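Local coordinates for protein serine protease (Nocardiopsis alba, PDB 2OUA) that probably cleaves peptide bonds inside proteins as an acid-resistant serine endopeptidase of the trypsin-like S1 family, the chain here being its protease part, at residues Gly29-Gly34 against Ala62-Gly67; Ala86-Ser91 against Thr151-Val156; Gly108-Thr113 against Ser135-Pro140; Arg117-Ser122 against Leu131-Val136. All blocks are in the same frame, centred on the assembly; numbering follows the deposited sequence.

Interaction 1. Residues Gly29-Gly34 against Ala62-Gly67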
loop_
_atom_site.group_PDB
_atom_site.type_symbol
_atom_site.label_atom_id
_atom_site.label_comp_id
_atom_site.label_asym_id
_atom_site.label_seq_id
_atom_site.Cartn_x
_atom_site.Cartn_y
_atom_site.Cartn_z
ATOM N N GLY A 29 4.449 12.405 2.353
ATOM C CA GLY A 29 3.723 11.383 3.084
ATOM C C GLY A 29 3.696 10.119 2.255
ATOM O O GLY A 29 4.575 9.904 1.417
ATOM N N PHE A 30 2.698 9.270 2.476
ATOM C CA PHE A 30 2.585 8.045 1.693
ATOM C C PHE A 30 1.185 7.466 1.768
ATOM O O PHE A 30 0.487 7.643 2.766
ATOM C CB PHE A 30 3.618 7.004 2.161
ATOM C CG PHE A 30 3.468 6.575 3.604
ATOM C CD1 PHE A 30 2.478 5.669 3.982
ATOM C CD2 PHE A 30 4.338 7.062 4.577
ATOM C CE1 PHE A 30 2.358 5.246 5.312
ATOM C CE2 PHE A 30 4.227 6.649 5.914
ATOM C CZ PHE A 30 3.236 5.737 6.281
ATOM N N VAL A 31 0.764 6.804 0.695
ATOM C CA VAL A 31 -0.547 6.175 0.682
ATOM C C VAL A 31 -0.379 4.793 1.290
ATOM O O VAL A 31 0.695 4.196 1.209
ATOM C CB VAL A 31 -1.132 6.059 -0.753
ATOM C CG1 VAL A 31 -1.468 7.450 -1.279
ATOM C CG2 VAL A 31 -0.148 5.359 -1.673
ATOM N N THR A 32 -1.440 4.298 1.912
ATOM C CA THR A 32 -1.419 2.997 2.565
ATOM C C THR A 32 -2.871 2.559 2.716
ATOM O O THR A 32 -3.760 3.176 2.138
ATOM C CB THR A 32 -0.737 3.106 3.959
ATOM O OG1 THR A 32 -0.579 1.800 4.528
ATOM C CG2 THR A 32 -1.564 3.977 4.899
ATOM N N ALA A 33 -3.117 1.498 3.480
ATOM C CA ALA A 33 -4.484 1.015 3.678
ATOM C C ALA A 33 -5.182 1.776 4.798
ATOM O O ALA A 33 -4.577 2.084 5.829
ATOM C CB ALA A 33 -4.473 -0.475 3.997
ATOM N N GLY A 34 -6.464 2.064 4.601
ATOM C CA GLY A 34 -7.225 2.782 5.607
ATOM C C GLY A 34 -7.479 1.995 6.882
ATOM O O GLY A 34 -7.701 2.584 7.943
ATOM N N ALA A 62 -8.432 2.814 1.954
ATOM C CA ALA A 62 -7.403 3.740 1.512
ATOM C C ALA A 62 -7.044 4.784 2.555
ATOM O O ALA A 62 -7.862 5.164 3.392
ATOM C CB ALA A 62 -7.874 4.431 0.241
ATOM N N ALA A 63 -5.809 5.262 2.492
ATOM C CA ALA A 63 -5.374 6.265 3.442
ATOM C C ALA A 63 -4.120 6.983 2.971
ATOM O O ALA A 63 -3.368 6.474 2.133
ATOM C CB ALA A 63 -5.115 5.615 4.796
ATOM N N PHE A 64 -3.921 8.183 3.502
ATOM C CA PHE A 64 -2.735 8.969 3.190
ATOM C C PHE A 64 -2.181 9.447 4.516
ATOM O O PHE A 64 -2.887 10.085 5.303
ATOM C CB PHE A 64 -3.053 10.189 2.323
ATOM C CG PHE A 64 -1.850 11.076 2.078
ATOM C CD1 PHE A 64 -0.784 10.628 1.296
ATOM C CD2 PHE A 64 -1.760 12.335 2.673
ATOM C CE1 PHE A 64 0.356 11.420 1.114
ATOM C CE2 PHE A 64 -0.626 13.136 2.498
ATOM C CZ PHE A 64 0.435 12.677 1.717
ATOM N N VAL A 65 -0.924 9.110 4.768
ATOM C CA VAL A 65 -0.251 9.521 5.988
ATOM C C VAL A 65 0.641 10.698 5.625
ATOM O O VAL A 65 1.470 10.595 4.724
ATOM C CB VAL A 65 0.623 8.385 6.554
ATOM C CG1 VAL A 65 1.474 8.903 7.707
ATOM C CG2 VAL A 65 -0.266 7.240 7.030
ATOM N N ARG A 66 0.456 11.816 6.321
ATOM C CA ARG A 66 1.252 13.017 6.082
ATOM C C ARG A 66 2.401 13.065 7.085
ATOM O O ARG A 66 2.193 12.903 8.287
ATOM C CB ARG A 66 0.374 14.264 6.230
ATOM C CG ARG A 66 1.146 15.558 6.446
ATOM C CD ARG A 66 0.196 16.738 6.570
ATOM N NE ARG A 66 0.876 17.951 7.011
ATOM C CZ ARG A 66 1.235 18.195 8.270
ATOM N NH1 ARG A 66 0.977 17.306 9.219
ATOM N NH2 ARG A 66 1.850 19.328 8.575
ATOM N N GLY A 67 3.611 13.273 6.585
ATOM C CA GLY A 67 4.758 13.336 7.472
ATOM C C GLY A 67 4.773 14.638 8.248
ATOM O O GLY A 67 4.508 15.699 7.687
#

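Interaction 2. Residues Ala86-Ser91 against Thr151-Val156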
loop_
_atom_site.group_PDB
_atom_site.type_symbol
_atom_site.label_atom_id
_atom_site.label_comp_id
_atom_site.label_asym_id
_atom_site.label_seq_id
_atom_site.Cartn_x
_atom_site.Cartn_y
_atom_site.Cartn_z
ATOM N N ALA A 86 12.451 -1.809 -6.422
ATOM C CA ALA A 86 11.759 -1.614 -7.681
ATOM C C ALA A 86 11.631 -0.097 -7.707
ATOM O O ALA A 86 11.588 0.538 -6.653
ATOM C CB ALA A 86 10.379 -2.256 -7.646
ATOM N N THR A 87 11.595 0.489 -8.892
ATOM C CA THR A 87 11.468 1.936 -8.997
ATOM C C THR A 87 10.067 2.294 -9.477
ATOM O O THR A 87 9.471 1.567 -10.269
ATOM C CB THR A 87 12.499 2.511 -9.981
ATOM O OG1 THR A 87 12.379 1.837 -11.236
ATOM C CG2 THR A 87 13.907 2.314 -9.446
ATOM N N VAL A 88 9.545 3.412 -8.983
ATOM C CA VAL A 88 8.216 3.876 -9.361
ATOM C C VAL A 88 8.356 5.017 -10.356
ATOM O O VAL A 88 8.942 6.056 -10.040
ATOM C CB VAL A 88 7.429 4.386 -8.127
ATOM C CG1 VAL A 88 6.026 4.833 -8.545
ATOM C CG2 VAL A 88 7.349 3.289 -7.077
ATOM N N SER A 89 7.831 4.826 -11.563
ATOM C CA SER A 89 7.912 5.862 -12.589
ATOM C C SER A 89 6.525 6.403 -12.928
ATOM O O SER A 89 6.389 7.377 -13.666
ATOM C CB SER A 89 8.576 5.308 -13.854
ATOM O OG SER A 89 7.729 4.392 -14.520
ATOM N N GLY A 90 5.496 5.768 -12.380
ATOM C CA GLY A 90 4.138 6.212 -12.637
ATOM C C GLY A 90 3.132 5.230 -12.077
ATOM O O GLY A 90 3.498 4.343 -11.306
ATOM N N SER A 91 1.869 5.384 -12.459
ATOM C CA SER A 91 0.826 4.488 -11.984
ATOM C C SER A 91 -0.125 4.051 -13.092
ATOM O O SER A 91 -1.333 3.964 -12.879
ATOM C CB SER A 91 0.027 5.149 -10.849
ATOM O OG SER A 91 -0.567 6.364 -11.268
ATOM N N THR A 151 7.397 -0.932 -13.267
ATOM C CA THR A 151 7.702 0.343 -12.623
ATOM C C THR A 151 6.420 1.151 -12.413
ATOM O O THR A 151 6.473 2.338 -12.091
ATOM C CB THR A 151 8.680 1.191 -13.470
ATOM O OG1 THR A 151 8.101 1.454 -14.755
ATOM C CG2 THR A 151 10.002 0.457 -13.656
ATOM N N GLN A 152 5.272 0.502 -12.589
ATOM C CA GLN A 152 3.985 1.183 -12.431
ATOM C C GLN A 152 3.250 0.796 -11.148
ATOM O O GLN A 152 2.890 -0.363 -10.954
ATOM C CB GLN A 152 3.081 0.889 -13.637
ATOM C CG GLN A 152 3.667 1.307 -14.978
ATOM C CD GLN A 152 4.045 2.777 -15.020
ATOM O OE1 GLN A 152 3.213 3.651 -14.771
ATOM N NE2 GLN A 152 5.306 3.056 -15.338
ATOM N N ALA A 153 3.028 1.775 -10.276
ATOM C CA ALA A 153 2.320 1.542 -9.019
ATOM C C ALA A 153 0.883 1.129 -9.324
ATOM O O ALA A 153 0.214 1.750 -10.153
ATOM C CB ALA A 153 2.332 2.811 -8.171
ATOM N N GLN A 154 0.403 0.088 -8.646
ATOM C CA GLN A 154 -0.952 -0.405 -8.878
ATOM C C GLN A 154 -1.904 -0.181 -7.706
ATOM O O GLN A 154 -3.045 0.229 -7.904
ATOM C CB GLN A 154 -0.916 -1.897 -9.225
ATOM C CG GLN A 154 -0.067 -2.229 -10.450
ATOM C CD GLN A 154 -0.558 -1.536 -11.704
ATOM O OE1 GLN A 154 -1.722 -1.659 -12.073
ATOM N NE2 GLN A 154 0.337 -0.798 -12.367
ATOM N N GLY A 155 -1.444 -0.452 -6.489
ATOM C CA GLY A 155 -2.309 -0.261 -5.337
ATOM C C GLY A 155 -1.667 -0.605 -4.007
ATOM O O GLY A 155 -0.452 -0.798 -3.930
ATOM N N VAL A 156 -2.483 -0.671 -2.957
ATOM C CA VAL A 156 -1.993 -0.997 -1.626
ATOM C C VAL A 156 -2.744 -2.199 -1.055
ATOM O O VAL A 156 -3.962 -2.326 -1.208
ATOM C CB VAL A 156 -2.113 0.217 -0.666
ATOM C CG1 VAL A 156 -1.294 1.391 -1.219
ATOM C CG2 VAL A 156 -3.573 0.625 -0.494
HETATM O O HOH W 1 6.355 5.744 -16.760
HETATM O O HOH W 2 -2.384 1.949 -11.274
#

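Interaction 3. Residues Gly108-Thr113 against Ser135-Pro140. With AES (4-(2-aminoethyl)benzenesulfonyl fluoride), chain E.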
loop_
_atom_site.group_PDB
_atom_site.type_symbol
_atom_site.label_atom_id
_atom_site.label_comp_id
_atom_site.label_asym_id
_atom_site.label_seq_id
_atom_site.Cartn_x
_atom_site.Cartn_y
_atom_site.Cartn_z
ATOM N N GLY A 108 7.604 -9.912 3.103
ATOM C CA GLY A 108 8.546 -9.457 2.103
ATOM C C GLY A 108 7.956 -9.221 0.724
ATOM O O GLY A 108 6.873 -8.649 0.581
ATOM N N TRP A 109 8.674 -9.695 -0.288
ATOM C CA TRP A 109 8.306 -9.513 -1.690
ATOM C C TRP A 109 7.805 -10.785 -2.371
ATOM O O TRP A 109 8.550 -11.751 -2.531
ATOM C CB TRP A 109 9.540 -8.946 -2.411
ATOM C CG TRP A 109 9.474 -8.783 -3.901
ATOM C CD1 TRP A 109 9.926 -9.669 -4.845
ATOM C CD2 TRP A 109 9.043 -7.618 -4.617
ATOM N NE1 TRP A 109 9.811 -9.120 -6.101
ATOM C CE2 TRP A 109 9.273 -7.864 -5.992
ATOM C CE3 TRP A 109 8.489 -6.389 -4.231
ATOM C CZ2 TRP A 109 8.970 -6.921 -6.983
ATOM C CZ3 TRP A 109 8.186 -5.451 -5.217
ATOM C CH2 TRP A 109 8.429 -5.725 -6.579
ATOM N N TYR A 110 6.531 -10.782 -2.757
ATOM C CA TYR A 110 5.922 -11.923 -3.437
ATOM C C TYR A 110 5.222 -11.454 -4.705
ATOM O O TYR A 110 4.691 -10.347 -4.757
ATOM C CB TYR A 110 4.916 -12.638 -2.527
ATOM C CG TYR A 110 5.564 -13.532 -1.494
ATOM C CD1 TYR A 110 6.235 -12.995 -0.394
ATOM C CD2 TYR A 110 5.542 -14.920 -1.637
ATOM C CE1 TYR A 110 6.868 -13.818 0.539
ATOM C CE2 TYR A 110 6.173 -15.753 -0.708
ATOM C CZ TYR A 110 6.834 -15.195 0.374
ATOM O OH TYR A 110 7.467 -16.009 1.288
ATOM N N CYS A 111 5.218 -12.299 -5.731
ATOM C CA CYS A 111 4.590 -11.921 -6.987
ATOM C C CYS A 111 3.512 -12.891 -7.439
ATOM O O CYS A 111 3.480 -14.055 -7.039
ATOM C CB CYS A 111 5.646 -11.792 -8.083
ATOM S SG CYS A 111 7.045 -10.687 -7.703
ATOM N N GLY A 112 2.620 -12.388 -8.283
ATOM C CA GLY A 112 1.543 -13.207 -8.787
ATOM C C GLY A 112 0.910 -12.570 -10.002
ATOM O O GLY A 112 1.578 -11.865 -10.766
ATOM N N THR A 113 -0.391 -12.800 -10.162
ATOM C CA THR A 113 -1.143 -12.290 -11.301
ATOM C C THR A 113 -2.361 -11.464 -10.899
ATOM O O THR A 113 -3.016 -11.763 -9.904
ATOM C CB THR A 113 -1.637 -13.470 -12.173
ATOM O OG1 THR A 113 -0.512 -14.228 -12.630
ATOM C CG2 THR A 113 -2.434 -12.973 -13.359
ATOM N N SER A 135 -3.243 -13.294 -7.149
ATOM C CA SER A 135 -2.873 -14.618 -6.658
ATOM C C SER A 135 -1.691 -14.553 -5.699
ATOM O O SER A 135 -1.070 -15.571 -5.395
ATOM C CB SER A 135 -2.514 -15.522 -7.836
ATOM O OG SER A 135 -1.419 -14.978 -8.552
ATOM N N VAL A 136 -1.372 -13.352 -5.230
ATOM C CA VAL A 136 -0.259 -13.176 -4.306
ATOM C C VAL A 136 -0.713 -13.434 -2.872
ATOM O O VAL A 136 -1.854 -13.153 -2.521
ATOM C CB VAL A 136 0.313 -11.743 -4.394
ATOM C CG1 VAL A 136 1.573 -11.627 -3.536
ATOM C CG2 VAL A 136 0.617 -11.397 -5.848
ATOM N N CYS A 137 0.184 -13.977 -2.052
ATOM C CA CYS A 137 -0.112 -14.266 -0.647
ATOM C C CYS A 137 0.259 -13.048 0.195
ATOM O O CYS A 137 1.026 -12.192 -0.249
ATOM C CB CYS A 137 0.730 -15.452 -0.168
ATOM S SG CYS A 137 2.505 -15.055 -0.250
ATOM N N ALA A 138 -0.269 -12.984 1.412
ATOM C CA ALA A 138 0.028 -11.883 2.328
ATOM C C ALA A 138 -0.278 -12.319 3.758
ATOM O O ALA A 138 -1.051 -13.253 3.977
ATOM C CB ALA A 138 -0.799 -10.650 1.962
ATOM N N GLU A 139 0.334 -11.648 4.729
ATOM C CA GLU A 139 0.114 -11.970 6.136
ATOM C C GLU A 139 0.007 -10.694 6.969
ATOM O O GLU A 139 0.478 -9.635 6.557
ATOM C CB GLU A 139 1.262 -12.853 6.654
ATOM C CG GLU A 139 1.204 -14.296 6.147
ATOM C CD GLU A 139 2.439 -15.111 6.512
ATOM O OE1 GLU A 139 3.008 -14.887 7.602
ATOM O OE2 GLU A 139 2.836 -15.988 5.714
ATOM N N PRO A 140 -0.624 -10.780 8.153
ATOM C CA PRO A 140 -0.769 -9.600 9.010
ATOM C C PRO A 140 0.546 -8.841 9.126
ATOM O O PRO A 140 1.590 -9.427 9.430
ATOM C CB PRO A 140 -1.226 -10.197 10.337
ATOM C CG PRO A 140 -2.082 -11.344 9.887
ATOM C CD PRO A 140 -1.225 -11.966 8.792
HETATM C C3 AES E . -4.907 -9.840 7.653
HETATM C C2 AES E . -4.373 -8.729 7.006
HETATM C C1 AES E . -3.592 -8.896 5.865
HETATM S S AES E . -2.961 -7.499 5.023
HETATM O O1S AES E . -1.703 -7.880 4.300
HETATM O O2S AES E . -3.973 -7.014 4.028
HETATM C C6 AES E . -3.342 -10.175 5.376
HETATM C C5 AES E . -3.875 -11.285 6.023
HETATM C C4 AES E . -4.661 -11.118 7.163
HETATM C C7 AES E . -5.263 -12.335 7.869
HETATM C C8 AES E . -6.252 -13.085 6.974
HETATM N N8 AES E . -7.353 -12.192 6.583
HETATM O O HOH W 3 1.357 -16.604 -6.640
#

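Interaction 4. Residues Arg117-Ser122 against Leu131-Val136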
loop_
_atom_site.group_PDB
_atom_site.type_symbol
_atom_site.label_atom_id
_atom_site.label_comp_id
_atom_site.label_asym_id
_atom_site.label_seq_id
_atom_site.Cartn_x
_atom_site.Cartn_y
_atom_site.Cartn_z
ATOM N N ARG A 117 -10.856 -7.202 -11.244
ATOM C CA ARG A 117 -11.069 -5.911 -10.609
ATOM C C ARG A 117 -12.529 -5.783 -10.186
ATOM O O ARG A 117 -13.341 -6.673 -10.454
ATOM C CB ARG A 117 -10.696 -4.764 -11.565
ATOM C CG ARG A 117 -9.202 -4.694 -11.882
ATOM C CD ARG A 117 -8.773 -3.310 -12.360
ATOM N NE ARG A 117 -7.326 -3.137 -12.215
ATOM C CZ ARG A 117 -6.424 -3.524 -13.113
ATOM N NH1 ARG A 117 -6.813 -4.097 -14.246
ATOM N NH2 ARG A 117 -5.127 -3.369 -12.862
ATOM N N ASN A 118 -12.851 -4.685 -9.508
ATOM C CA ASN A 118 -14.214 -4.427 -9.058
ATOM C C ASN A 118 -14.718 -5.527 -8.129
ATOM O O ASN A 118 -15.860 -5.968 -8.244
ATOM C CB ASN A 118 -15.152 -4.323 -10.266
ATOM C CG ASN A 118 -14.602 -3.421 -11.358
ATOM O OD1 ASN A 118 -14.410 -2.221 -11.153
ATOM N ND2 ASN A 118 -14.347 -3.999 -12.527
ATOM N N GLN A 119 -13.869 -5.962 -7.207
ATOM C CA GLN A 119 -14.243 -7.017 -6.275
ATOM C C GLN A 119 -14.694 -6.468 -4.925
ATOM O O GLN A 119 -14.173 -5.462 -4.438
ATOM C CB GLN A 119 -13.063 -7.974 -6.057
ATOM C CG GLN A 119 -12.534 -8.632 -7.328
ATOM C CD GLN A 119 -13.537 -9.580 -7.953
ATOM O OE1 GLN A 119 -13.808 -10.652 -7.417
ATOM N NE2 GLN A 119 -14.101 -9.181 -9.087
ATOM N N THR A 120 -15.680 -7.131 -4.336
ATOM C CA THR A 120 -16.170 -6.749 -3.018
ATOM C C THR A 120 -15.815 -7.906 -2.091
ATOM O O THR A 120 -16.045 -9.075 -2.419
ATOM C CB THR A 120 -17.704 -6.532 -3.003
ATOM O OG1 THR A 120 -18.040 -5.413 -3.832
ATOM C CG2 THR A 120 -18.189 -6.258 -1.584
ATOM N N VAL A 121 -15.227 -7.581 -0.946
ATOM C CA VAL A 121 -14.843 -8.604 0.015
ATOM C C VAL A 121 -15.410 -8.259 1.382
ATOM O O VAL A 121 -15.657 -7.092 1.683
ATOM C CB VAL A 121 -13.305 -8.712 0.142
ATOM C CG1 VAL A 121 -12.684 -9.024 -1.217
ATOM C CG2 VAL A 121 -12.741 -7.415 0.693
ATOM N N SER A 122 -15.618 -9.281 2.203
ATOM C CA SER A 122 -16.128 -9.076 3.548
ATOM C C SER A 122 -15.022 -9.302 4.567
ATOM O O SER A 122 -14.411 -10.374 4.617
ATOM C CB SER A 122 -17.296 -10.022 3.841
ATOM O OG SER A 122 -18.477 -9.585 3.194
ATOM N N LEU A 131 -12.143 -3.450 -5.026
ATOM C CA LEU A 131 -10.809 -4.018 -4.875
ATOM C C LEU A 131 -10.385 -4.874 -6.057
ATOM O O LEU A 131 -11.209 -5.309 -6.861
ATOM C CB LEU A 131 -10.726 -4.850 -3.594
ATOM C CG LEU A 131 -11.022 -4.109 -2.288
ATOM C CD1 LEU A 131 -10.820 -5.063 -1.127
ATOM C CD2 LEU A 131 -10.106 -2.890 -2.149
ATOM N N THR A 132 -9.081 -5.105 -6.153
ATOM C CA THR A 132 -8.524 -5.913 -7.216
ATOM C C THR A 132 -7.937 -7.182 -6.612
ATOM O O THR A 132 -7.136 -7.127 -5.677
ATOM C CB THR A 132 -7.436 -5.129 -7.968
ATOM O OG1 THR A 132 -8.032 -3.973 -8.574
ATOM C CG2 THR A 132 -6.788 -6.000 -9.039
ATOM N N ARG A 133 -8.350 -8.324 -7.147
ATOM C CA ARG A 133 -7.889 -9.619 -6.661
ATOM C C ARG A 133 -6.628 -10.090 -7.371
ATOM O O ARG A 133 -6.492 -9.919 -8.582
ATOM C CB ARG A 133 -8.995 -10.660 -6.839
ATOM C CG ARG A 133 -8.628 -12.057 -6.375
ATOM C CD ARG A 133 -9.853 -12.962 -6.390
ATOM N NE ARG A 133 -10.373 -13.179 -7.735
ATOM C CZ ARG A 133 -10.040 -14.207 -8.507
ATOM N NH1 ARG A 133 -9.184 -15.120 -8.065
ATOM N NH2 ARG A 133 -10.559 -14.325 -9.725
ATOM N N THR A 134 -5.710 -10.679 -6.609
ATOM C CA THR A 134 -4.465 -11.199 -7.170
ATOM C C THR A 134 -4.165 -12.558 -6.541
ATOM O O THR A 134 -4.747 -12.920 -5.515
ATOM C CB THR A 134 -3.260 -10.276 -6.890
ATOM O OG1 THR A 134 -2.855 -10.426 -5.525
ATOM C CG2 THR A 134 -3.624 -8.819 -7.152
ATOM N N SER A 135 -3.243 -13.294 -7.149
ATOM C CA SER A 135 -2.873 -14.618 -6.658
ATOM C C SER A 135 -1.691 -14.553 -5.699
ATOM O O SER A 135 -1.070 -15.571 -5.395
ATOM C CB SER A 135 -2.514 -15.522 -7.836
ATOM O OG SER A 135 -1.419 -14.978 -8.552
ATOM N N VAL A 136 -1.372 -13.352 -5.230
ATOM C CA VAL A 136 -0.259 -13.176 -4.306
ATOM C C VAL A 136 -0.713 -13.434 -2.872
ATOM O O VAL A 136 -1.854 -13.153 -2.521
ATOM C CB VAL A 136 0.313 -11.743 -4.394
ATOM C CG1 VAL A 136 1.573 -11.627 -3.536
ATOM C CG2 VAL A 136 0.617 -11.397 -5.848
HETATM O O HOH W 4 -10.676 -2.894 -8.880
#

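Interaction 1. Residues Gly29-Gly34 against Ala62-Gly67
Phe30 and Val65 pair across two neighbouring antiparallel strands whose backbones supply the polar part of the contact. Val65 N gives a nearly straight bond (176°) to Phe30 O at 2.9 Å. Farther along, Thr32 N reaches Ala63 O at 2.9 Å from above the carbonyl plane, while the return bond from Ala63 N to Thr32 O is weak, where strand 29-32 ends.

The apolar contacts fall on both faces of the sheet. On one, Phe30 CG lies between the backbone N and the carbonyl carbon (chi1 61°), which lays the ring alongside Val65, with Val65 CB over the ring face 3.9 Å from the centroid, a CH-pi contact. Thr32 sets its methyl CG2 3.9 Å from Ala63 CB, and its hydroxyl OG1 is hydrogen-bonded to Tyr9 OH and Ser16 O. Small Ala63 lets Gly34 CA approach its CB to 3.6 Å. On the other face Val31 CG1 meets the edge of the Phe64 ring, whose far end lies beside Gly29, where no side chain competes for room.

This is the sheet of the first beta-barrel of the two-barrel trypsin-like fold; one strand ends and the other begins beside His35 and Asp61 of the predicted charge-relay triad, both touched by Ala33.

Interaction 2. Residues Ala86-Ser91 against Thr151-Val156
Ser89 and Thr151 each hold the hydroxyl between the backbone N and the carbonyl carbon (chi1 71° and 60°), and these torsions bring Ser89 OG and Thr151 OG1 within 3.0 Å, a hydrogen bond whose direction is not settled. The contact is a single beta bridge, between Gly90 and Gln152, by which the chain after strand 85-87 closes onto the start of strand 152-160 in the second barrel.

Two backbone bonds flank it, both lying in the carbonyl planes of their acceptors: Ser89 N to Thr151 O at 2.9 Å, practically straight at 178°, and Ala153 N to Gly90 O at 2.8 Å. Gly90, lacking a side chain, allows the Gln152 amide to fold over its backbone, with Gln152 OE1 3.1 Å from Gly90 C. That oxygen is held by Ser92 N, and Gln152 NE2 donates to a water 3.2 Å away. Short polar side chains suit this partly exposed edge. The Thr87 and Thr151 side chains lie alongside each other, Thr151 CG2 3.7 Å from Thr87 OG1.

Beyond the bridge, Gln154 and Gly155 form a classic bulge opposite Phe147. Inward, near Phe19 and Leu186, Val88 CG1 rests 4.2 Å from Ala153 CB.

Interaction 3. Residues Gly108-Thr113 against Ser135-Pro140
Ser135 OG accepts the backbone N-H of Thr113 at 2.9 Å, with an angle of 156° at the hydrogen. The hydroxyl lies between the serine's own backbone N and carbonyl carbon (chi1 60°), a turn that aims it at strand 108-116. Ser135 N answers with a longer bond to Thr113 O, 3.2 Å and in the carbonyl plane, so one serine pairs with both the N-H and the C=O of Thr113. Its carbonyl Ser135 O takes a water at 2.9 Å, which also makes a weak bond to Cys111 O.

The next two residues supply the apolar half. Val136 lays its two methyls along the strand: CG2 stands 3.3 Å from Gly112 N, an approach that the missing side chain of Gly112 makes possible, and CG1 meets Tyr110 CB at 3.6 Å. Cys137 then hangs its sulfur over one face of the Tyr110 ring, SG 3.8 Å from the centroid and displaced toward CD2, a sulfur-aromatic contact. That sulfur is tied to Cys164, while Cys111 is joined to Cys101 on the adjoining strand, so the contact lies between two disulfides.

Past Cys137 the loop leaves the strand and lines the inhibitor pocket. Ala138 CB is 3.7 Å from O1S of the bound 4-(2-aminoethyl)benzenesulfonyl group, and Pro140 CG is 3.8 Å from atom C4 of the inhibitor's benzene ring. Glu139 is kept in place by Asp142 and by Cys164 N. The loop thus forms part of the wall of the pocket beside Ser143, the predicted nucleophile, consistent with the S1 specificity pocket of trypsin-like proteases.

Interaction 4. Residues Arg117-Ser122 against Leu131-Val136
Gln119 leans over the start of strand 131-134, its CB 3.3 Å from Leu131 O and its CG 4.1 Å from Arg133 CB. A turn about CB-CG (chi2 -66°) folds the chain and brings the amide back: OE1 lies level with the Arg133 guanidinium edge, 4.3 Å from Arg133 NE, too far for a hydrogen bond, while NE2 donates to Arg117 O at 3.0 Å. That bond is almost straight (174°), in the amide plane, and meets the carbonyl from above. A glutamine can tie down its own turn while its methylenes pack.

The Gln119 backbone pairs with Leu131 twice, N to Leu131 O at 2.8 Å and O from Leu131 N at 2.9 Å, each on a carbonyl lone pair. Two residues on, Val121 CG2 touches Leu131 CD1 at 3.5 Å, the side chains crossing at about a right angle. Arg117 runs beside Thr132, CG to OG1 3.6 Å; Glu174 binds both, by a salt bridge to Arg117 NE and a hydrogen bond to Thr132 OG1, and Arg117 NH2 is hydrogen-bonded to Ala94 O.

Asn118 and Gln119 both face Leu131, a G1 beta bulge at the corner where the chain passes from the second barrel into hairpin 119-129.

In the fold
Interaction 1 is the buried one, a regular strand pair in the first barrel, and its chemistry is mostly backbone bonds and apolar faces. Interactions 2, 3 and 4 are partly exposed and all reach the second barrel's sheet, where hydroxyls, amides, charges and waters weigh more. Strand 131-134 is paired at its start in interaction 4 and runs at its end into Ser135 and Val136, which interactions 3 and 4 share; both nest within the loop interaction 2 closes. One place where the two barrels meet is Val156 of interaction 2, which packs on Val31 and Thr32 of interaction 1. Interactions 1 and 3 lie on opposite sides of the chain's centre, about 20 Å apart between centres.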